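Local coordinates for protein 3-methylaspartate ammonia-lyase (Citrobacter amalonaticus, PDB 1KKO) that catalyses the magnesium-dependent, reversible anti elimination of ammonia from (2S,3S)-3-methyl-L-aspartate to give mesaconate, at residues 124-127 / 128-132; 328-332 / 333-337; 373-377 / 378-382. All blocks are in the same frame, centred on the assembly; numbering follows the deposited sequence.

In the fold
Three local turns, each the junction between two adjoining segments, occur in series along the chain; none encloses or crosses another. Contact 1 comes first, where strand 124-125 of the N-terminal region turns into helix 128-146. Contact 2 lies at the end of barrel strand 327-330, in the turn that carries the catalytic lysine towards helix 339-351. Contact 3 closes helix 365-378 and leads into barrel strand 382-384. Contacts 1 and 2 touch directly: Y132 OH probably hydrogen-bonds T332 OG1 at 2.8 Å, tying the N-terminal region to the barrel. Contact 3 touches neither, its nearest atoms being about 6 Å from contact 2.

Contact 1 (124-127 / 128-132); sequences NLLH and TAVRY
L125 lays its CD1 methyl over one face of the R131 guanidinium, 4.0 Å from R131 NH2 and displaced toward the rim of the flat group. Next along the chain, L126 meets the aliphatic part of the same arginine, its CB lying 3.8 Å from R131 CG. Beyond that point the arginine bends at chi3 (-88°), and the turn brings R131 NE 2.8 Å from L126 O in a hydrogen bond of 156°. The carbonyl oxygen lies close to the guanidinium plane, whereas NE stands well above the plane of the carbonyl. A water molecule adds a second link, donating to L126 O and accepting from R131 NH2, so two donors grip this one oxygen. At the far side of the guanidinium, NH1 makes a salt bridge with D117, and the group is held from two directions.

The segment leads from the short strand 124-125, paired antiparallel with strand 120-121, into helix 128-146, with H127 at the N-cap. The imidazole swings away from its own backbone nitrogen (chi1 -169°) and turns its ND1 edge to the first turn, where it accepts from A129 N at 2.9 Å, the donor lying in the ring plane. Because ND1 is the acceptor and NE2 bonds to the carbonyl of P82, the proton probably resides on NE2, and the two bonds together fix the rotation of the ring. F84 also meets the imidazole, the two planes inclined to each other. The carbonyl of H127 begins the regular helical bonding, receiving R131 N at 3.1 Å and, weakly, V130 N. L126 CD1 and V130 CG1 approach to 4.0 Å, the side chains crossing at about a right angle, and both leucine and valine pack on helix 86-101.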
loop_
_atom_site.group_PDB
_atom_site.type_symbol
_atom_site.label_atom_id
_atom_site.label_comp_id
_atom_site.label_asym_id
_atom_site.label_seq_id
_atom_site.Cartn_x
_atom_site.Cartn_y
_atom_site.Cartn_z
ATOM N N ASN A 124 -27.927 17.437 9.379
ATOM C CA ASN A 124 -26.979 17.183 8.303
ATOM C C ASN A 124 -26.798 15.723 7.976
ATOM O O ASN A 124 -26.691 14.902 8.884
ATOM C CB ASN A 124 -25.636 17.749 8.719
ATOM C CG ASN A 124 -25.700 19.229 8.974
ATOM O OD1 ASN A 124 -26.317 19.963 8.209
ATOM N ND2 ASN A 124 -25.080 19.676 10.050
ATOM N N LEU A 125 -26.779 15.400 6.681
ATOM C CA LEU A 125 -26.485 14.044 6.240
ATOM C C LEU A 125 -25.116 13.716 6.772
ATOM O O LEU A 125 -24.271 14.592 6.953
ATOM C CB LEU A 125 -26.413 13.896 4.707
ATOM C CG LEU A 125 -27.680 13.755 3.870
ATOM C CD1 LEU A 125 -27.274 13.654 2.404
ATOM C CD2 LEU A 125 -28.541 12.556 4.281
ATOM N N LEU A 126 -24.899 12.443 7.025
ATOM C CA LEU A 126 -23.585 12.018 7.425
ATOM C C LEU A 126 -22.572 12.369 6.336
ATOM O O LEU A 126 -22.870 12.323 5.139
ATOM C CB LEU A 126 -23.564 10.517 7.633
ATOM C CG LEU A 126 -24.353 9.982 8.828
ATOM C CD1 LEU A 126 -24.347 8.476 8.806
ATOM C CD2 LEU A 126 -23.791 10.514 10.144
ATOM N N HIS A 127 -21.373 12.713 6.772
ATOM C CA HIS A 127 -20.276 12.979 5.862
ATOM C C HIS A 127 -20.179 11.802 4.893
ATOM O O HIS A 127 -20.364 10.646 5.287
ATOM C CB HIS A 127 -19.003 13.113 6.687
ATOM C CG HIS A 127 -17.821 13.644 5.940
ATOM N ND1 HIS A 127 -17.195 12.959 4.915
ATOM C CD2 HIS A 127 -17.136 14.801 6.095
ATOM C CE1 HIS A 127 -16.168 13.669 4.485
ATOM N NE2 HIS A 127 -16.116 14.796 5.178
ATOM N N THR A 128 -19.872 12.068 3.627
ATOM C CA THR A 128 -19.731 10.988 2.662
ATOM C C THR A 128 -18.736 9.930 3.128
ATOM O O THR A 128 -18.935 8.763 2.852
ATOM C CB THR A 128 -19.302 11.494 1.268
ATOM O OG1 THR A 128 -18.190 12.388 1.389
ATOM C CG2 THR A 128 -20.432 12.258 0.600
ATOM N N ALA A 129 -17.674 10.333 3.820
ATOM C CA ALA A 129 -16.660 9.377 4.285
ATOM C C ALA A 129 -17.235 8.396 5.284
ATOM O O ALA A 129 -16.822 7.252 5.320
ATOM C CB ALA A 129 -15.495 10.100 4.899
ATOM N N VAL A 130 -18.140 8.864 6.136
ATOM C CA VAL A 130 -18.786 8.006 7.123
ATOM C C VAL A 130 -19.718 7.020 6.411
ATOM O O VAL A 130 -19.713 5.830 6.690
ATOM C CB VAL A 130 -19.542 8.834 8.165
ATOM C CG1 VAL A 130 -20.381 7.923 9.080
ATOM C CG2 VAL A 130 -18.566 9.664 8.956
ATOM N N ARG A 131 -20.522 7.515 5.481
ATOM C CA ARG A 131 -21.391 6.639 4.733
ATOM C C ARG A 131 -20.556 5.626 3.939
ATOM O O ARG A 131 -20.916 4.460 3.828
ATOM C CB ARG A 131 -22.269 7.461 3.810
ATOM C CG ARG A 131 -23.259 8.316 4.581
ATOM C CD ARG A 131 -24.152 9.090 3.676
ATOM N NE ARG A 131 -23.711 10.394 3.231
ATOM C CZ ARG A 131 -23.979 10.893 2.013
ATOM N NH1 ARG A 131 -24.586 10.167 1.059
ATOM N NH2 ARG A 131 -23.593 12.110 1.739
ATOM N N TYR A 132 -19.422 6.077 3.403
ATOM C CA TYR A 132 -18.525 5.198 2.665
ATOM C C TYR A 132 -18.038 4.053 3.561
ATOM O O TYR A 132 -18.170 2.881 3.211
ATOM C CB TYR A 132 -17.348 6.019 2.158
ATOM C CG TYR A 132 -16.426 5.389 1.149
ATOM C CD1 TYR A 132 -16.909 4.742 0.025
ATOM C CD2 TYR A 132 -15.038 5.501 1.299
ATOM C CE1 TYR A 132 -16.044 4.205 -0.911
ATOM C CE2 TYR A 132 -14.167 4.989 0.356
ATOM C CZ TYR A 132 -14.676 4.339 -0.759
ATOM O OH TYR A 132 -13.850 3.816 -1.728
HETATM O O HOH W 1 -22.772 14.442 3.251
#

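Contact 2 (328-332 / 333-337). With SO4 (sulfate ion), chain C.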
loop_
_atom_site.group_PDB
_atom_site.type_symbol
_atom_site.label_atom_id
_atom_site.label_comp_id
_atom_site.label_asym_id
_atom_site.label_seq_id
_atom_site.Cartn_x
_atom_site.Cartn_y
_atom_site.Cartn_z
ATOM N N VAL A 328 -17.128 8.757 -17.257
ATOM C CA VAL A 328 -17.212 9.550 -16.041
ATOM C C VAL A 328 -16.437 8.876 -14.918
ATOM O O VAL A 328 -16.534 7.663 -14.746
ATOM C CB VAL A 328 -18.665 9.742 -15.548
ATOM C CG1 VAL A 328 -19.442 10.652 -16.471
ATOM C CG2 VAL A 328 -19.366 8.442 -15.402
ATOM N N GLN A 329 -15.667 9.656 -14.162
ATOM C CA GLN A 329 -15.034 9.119 -12.951
ATOM C C GLN A 329 -16.037 9.121 -11.794
ATOM O O GLN A 329 -16.427 10.183 -11.296
ATOM C CB GLN A 329 -13.763 9.858 -12.497
ATOM C CG GLN A 329 -13.222 9.082 -11.267
ATOM C CD GLN A 329 -11.965 9.573 -10.580
ATOM O OE1 GLN A 329 -11.696 9.146 -9.446
ATOM N NE2 GLN A 329 -11.212 10.460 -11.221
ATOM N N ILE A 330 -16.446 7.917 -11.401
ATOM C CA ILE A 330 -17.267 7.666 -10.229
ATOM C C ILE A 330 -16.233 7.614 -9.094
ATOM O O ILE A 330 -15.559 6.606 -8.886
ATOM C CB ILE A 330 -18.020 6.341 -10.447
ATOM C CG1 ILE A 330 -18.930 6.449 -11.687
ATOM C CG2 ILE A 330 -18.823 5.927 -9.222
ATOM C CD1 ILE A 330 -19.535 5.128 -12.114
ATOM N N LYS A 331 -16.047 8.747 -8.431
ATOM C CA LYS A 331 -14.962 8.890 -7.452
ATOM C C LYS A 331 -15.503 8.370 -6.133
ATOM O O LYS A 331 -16.134 9.085 -5.354
ATOM C CB LYS A 331 -14.487 10.325 -7.366
ATOM C CG LYS A 331 -13.201 10.449 -6.580
ATOM C CD LYS A 331 -12.579 11.827 -6.690
ATOM C CE LYS A 331 -11.085 11.816 -6.402
ATOM N NZ LYS A 331 -10.309 11.353 -7.567
ATOM N N THR A 332 -15.236 7.096 -5.889
ATOM C CA THR A 332 -16.017 6.337 -4.927
ATOM C C THR A 332 -16.304 6.971 -3.564
ATOM O O THR A 332 -17.440 6.939 -3.153
ATOM C CB THR A 332 -15.491 4.894 -4.777
ATOM O OG1 THR A 332 -14.150 4.890 -4.268
ATOM C CG2 THR A 332 -15.461 4.151 -6.122
ATOM N N PRO A 333 -15.351 7.564 -2.840
ATOM C CA PRO A 333 -15.713 8.076 -1.509
ATOM C C PRO A 333 -16.762 9.180 -1.578
ATOM O O PRO A 333 -17.535 9.366 -0.651
ATOM C CB PRO A 333 -14.380 8.606 -0.955
ATOM C CG PRO A 333 -13.331 7.943 -1.760
ATOM C CD PRO A 333 -13.925 7.807 -3.134
ATOM N N ASP A 334 -16.780 9.914 -2.678
ATOM C CA ASP A 334 -17.708 11.025 -2.820
ATOM C C ASP A 334 -19.164 10.615 -3.020
ATOM O O ASP A 334 -20.050 11.457 -2.921
ATOM C CB ASP A 334 -17.283 11.907 -3.980
ATOM C CG ASP A 334 -16.018 12.681 -3.711
ATOM O OD1 ASP A 334 -15.776 13.088 -2.540
ATOM O OD2 ASP A 334 -15.233 12.936 -4.645
ATOM N N LEU A 335 -19.402 9.345 -3.291
ATOM C CA LEU A 335 -20.766 8.867 -3.480
ATOM C C LEU A 335 -21.411 8.472 -2.162
ATOM O O LEU A 335 -22.581 8.146 -2.142
ATOM C CB LEU A 335 -20.814 7.679 -4.439
ATOM C CG LEU A 335 -20.750 8.075 -5.912
ATOM C CD1 LEU A 335 -19.322 8.287 -6.376
ATOM C CD2 LEU A 335 -21.461 7.056 -6.772
ATOM N N GLY A 336 -20.675 8.502 -1.054
ATOM C CA GLY A 336 -21.255 8.087 0.218
ATOM C C GLY A 336 -21.358 6.567 0.283
ATOM O O GLY A 336 -20.366 5.876 0.150
ATOM N N GLY A 337 -22.545 6.033 0.505
ATOM C CA GLY A 337 -22.682 4.597 0.600
ATOM C C GLY A 337 -22.305 3.926 -0.708
ATOM O O GLY A 337 -22.668 4.394 -1.798
HETATM S S SO4 C . -6.883 11.607 -6.071
HETATM O O1 SO4 C . -7.763 11.823 -4.895
HETATM O O2 SO4 C . -6.046 12.865 -6.107
HETATM O O3 SO4 C . -6.041 10.433 -5.870
HETATM O O4 SO4 C . -7.610 11.495 -7.358
HETATM O O HOH W 2 -19.368 5.010 -2.357
#
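K331 starts out alongside D334, the two side chains pointing the same way. With CG anti to the backbone N (chi1 -169°), K331 CB lies 3.8 Å from D334 OD2; K331 CG follows the same carboxylate oxygen, and K331 CD comes closest, at 3.5 Å from D334 OD2. Only the methylenes pass this oxygen: K331 NZ ends 5.9 Å from D334 OD2, which makes a salt bridge with R80. K331 CE packs 3.6 Å from sulfate O4. The bend at chi4 (80°) then turns the amine so that K331 NZ donates to sulfate O4 at 2.7 Å and to Q329 OE1 at 3.2 Å; the carbonyl oxygen of G359 is a further hydrogen-bonding partner.

The backbone underneath is a short 3-10 turn following strand 327-330 of the enolase-superfamily TIM barrel. D334 N donates to K331 O at 2.9 Å and L335 N to T332 O, while a water links T332 O with G336 O. On the side facing the surrounding helices, I330 CG2 meets L335 CD1 at 3.7 Å, where both pack on I316 of helix 313-321.

Q329, which receives the lysine, also bonds through NE2 to the magnesium ligand E273, a second-shell tie between base and metal site. The sulfate, probably from the crystallisation liquor, is shared with Q172, T360 and C361, all substrate-binding residues, so it probably marks the place of a substrate carboxylate. Three oxygens orient NZ of the proton acceptor, one of them belonging to a bound anion, which is consistent with a base aimed at an anionic substrate.

Contact 3 (373-377 / 378-382)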
loop_
_atom_site.group_PDB
_atom_site.type_symbol
_atom_site.label_atom_id
_atom_site.label_comp_id
_atom_site.label_asym_id
_atom_site.label_seq_id
_atom_site.Cartn_x
_atom_site.Cartn_y
_atom_site.Cartn_z
ATOM N N HIS A 373 -14.672 -5.668 -5.034
ATOM C CA HIS A 373 -15.877 -6.489 -5.063
ATOM C C HIS A 373 -17.037 -5.774 -5.725
ATOM O O HIS A 373 -17.794 -6.379 -6.478
ATOM C CB HIS A 373 -16.234 -6.949 -3.663
ATOM C CG HIS A 373 -15.275 -7.961 -3.129
ATOM N ND1 HIS A 373 -15.571 -9.308 -3.056
ATOM C CD2 HIS A 373 -13.997 -7.825 -2.700
ATOM C CE1 HIS A 373 -14.512 -9.951 -2.595
ATOM N NE2 HIS A 373 -13.550 -9.073 -2.360
ATOM N N VAL A 374 -17.178 -4.489 -5.451
ATOM C CA VAL A 374 -18.189 -3.699 -6.112
ATOM C C VAL A 374 -17.986 -3.744 -7.619
ATOM O O VAL A 374 -18.945 -3.950 -8.359
ATOM C CB VAL A 374 -18.152 -2.278 -5.587
ATOM C CG1 VAL A 374 -18.984 -1.346 -6.452
ATOM C CG2 VAL A 374 -18.623 -2.258 -4.124
ATOM N N ALA A 375 -16.747 -3.607 -8.079
ATOM C CA ALA A 375 -16.451 -3.580 -9.503
ATOM C C ALA A 375 -16.682 -4.923 -10.162
ATOM O O ALA A 375 -17.221 -5.008 -11.267
ATOM C CB ALA A 375 -15.024 -3.119 -9.732
ATOM N N LEU A 376 -16.272 -5.998 -9.513
ATOM C CA LEU A 376 -16.429 -7.316 -10.102
ATOM C C LEU A 376 -17.890 -7.635 -10.332
ATOM O O LEU A 376 -18.224 -8.352 -11.278
ATOM C CB LEU A 376 -15.786 -8.382 -9.228
ATOM C CG LEU A 376 -14.265 -8.459 -9.322
ATOM C CD1 LEU A 376 -13.737 -9.434 -8.290
ATOM C CD2 LEU A 376 -13.827 -8.872 -10.731
ATOM N N ALA A 377 -18.753 -7.102 -9.479
ATOM C CA ALA A 377 -20.189 -7.298 -9.618
ATOM C C ALA A 377 -20.810 -6.363 -10.654
ATOM O O ALA A 377 -21.549 -6.804 -11.525
ATOM C CB ALA A 377 -20.877 -7.104 -8.290
ATOM N N ALA A 378 -20.500 -5.078 -10.571
ATOM C CA ALA A 378 -21.176 -4.065 -11.377
ATOM C C ALA A 378 -20.636 -3.884 -12.785
ATOM O O ALA A 378 -21.345 -3.390 -13.654
ATOM C CB ALA A 378 -21.188 -2.733 -10.629
ATOM N N ARG A 379 -19.365 -4.208 -12.994
ATOM C CA ARG A 379 -18.736 -4.205 -14.309
ATOM C C ARG A 379 -18.452 -2.840 -14.908
ATOM O O ARG A 379 -18.863 -2.539 -16.024
ATOM C CB ARG A 379 -19.570 -5.026 -15.303
ATOM C CG ARG A 379 -19.929 -6.407 -14.808
ATOM C CD ARG A 379 -18.776 -7.159 -14.246
ATOM N NE ARG A 379 -17.686 -7.232 -15.199
ATOM C CZ ARG A 379 -16.535 -7.819 -14.943
ATOM N NH1 ARG A 379 -16.341 -8.373 -13.747
ATOM N NH2 ARG A 379 -15.586 -7.867 -15.867
ATOM N N PRO A 380 -17.713 -2.002 -14.200
ATOM C CA PRO A 380 -17.287 -0.746 -14.805
ATOM C C PRO A 380 -16.250 -1.056 -15.892
ATOM O O PRO A 380 -15.680 -2.144 -15.927
ATOM C CB PRO A 380 -16.633 -0.004 -13.635
ATOM C CG PRO A 380 -16.097 -1.120 -12.775
ATOM C CD PRO A 380 -17.193 -2.160 -12.826
HETATM N N MSE A 381 -16.005 -0.093 -16.761
HETATM C CA MSE A 381 -15.005 -0.216 -17.804
HETATM C C MSE A 381 -13.565 -0.078 -17.320
HETATM O O MSE A 381 -12.648 -0.548 -17.982
HETATM C CB MSE A 381 -15.275 0.883 -18.829
HETATM C CG MSE A 381 -15.799 0.348 -20.110
HETATM SE SE MSE A 381 -14.293 -0.172 -21.173
HETATM C CE MSE A 381 -13.930 1.456 -22.069
ATOM N N ARG A 382 -13.380 0.570 -16.172
ATOM C CA ARG A 382 -12.061 0.890 -15.676
ATOM C C ARG A 382 -12.129 1.049 -14.179
ATOM O O ARG A 382 -13.134 1.493 -13.656
ATOM C CB ARG A 382 -11.635 2.218 -16.299
ATOM C CG ARG A 382 -10.199 2.648 -16.062
ATOM C CD ARG A 382 -9.718 3.711 -17.033
ATOM N NE ARG A 382 -9.876 3.229 -18.398
ATOM C CZ ARG A 382 -9.884 3.976 -19.489
ATOM N NH1 ARG A 382 -9.683 5.280 -19.433
ATOM N NH2 ARG A 382 -10.110 3.400 -20.663
#
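R379 ends helix 365-378 by curling back to the carbonyl of L376, three residues earlier. Its left-handed backbone (phi 73°) breaks the helix, which in this TIM barrel connects strand 354-357 to strand 382-384. The last helical bonds run up to the break: A378 N donates to V374 O at 2.9 Å, and R379 N donates to A375 O at the same 2.9 Å.

The arginine side chain is curled at this C-terminal end. Bends in the same sense at chi2 (-48°) and chi3 (-55°) curl the chain instead of extending it, bringing R379 CD to 3.2 Å from L376 O and the guanidinium alongside the final turn. R379 NH1 then donates to L376 O over 3.1 Å, nearly straight, with the oxygen in the guanidinium plane at the edge of the group. A cationic group bonded to a carbonyl at a helix C-terminus would be expected to interact favourably with the helix dipole. NH1 has a second acceptor in E165 O, and NH2 makes a weak bond to A166 O, so the curled side chain also ties the helix end to the segment leading into the first barrel strand. L376 CD2 reaches R379 NH1 at 4.0 Å, the two side chains meeting at a slant, while the leucine itself packs on helix 392-410.

After the arginine, P380 has no N-H to continue the helical bonding, and its ring turns in over A375. P380 CG rests 3.8 Å from A375 CB, and P380 CD lies 3.2 Å from A375 O, the same oxygen that accepts from R379 N.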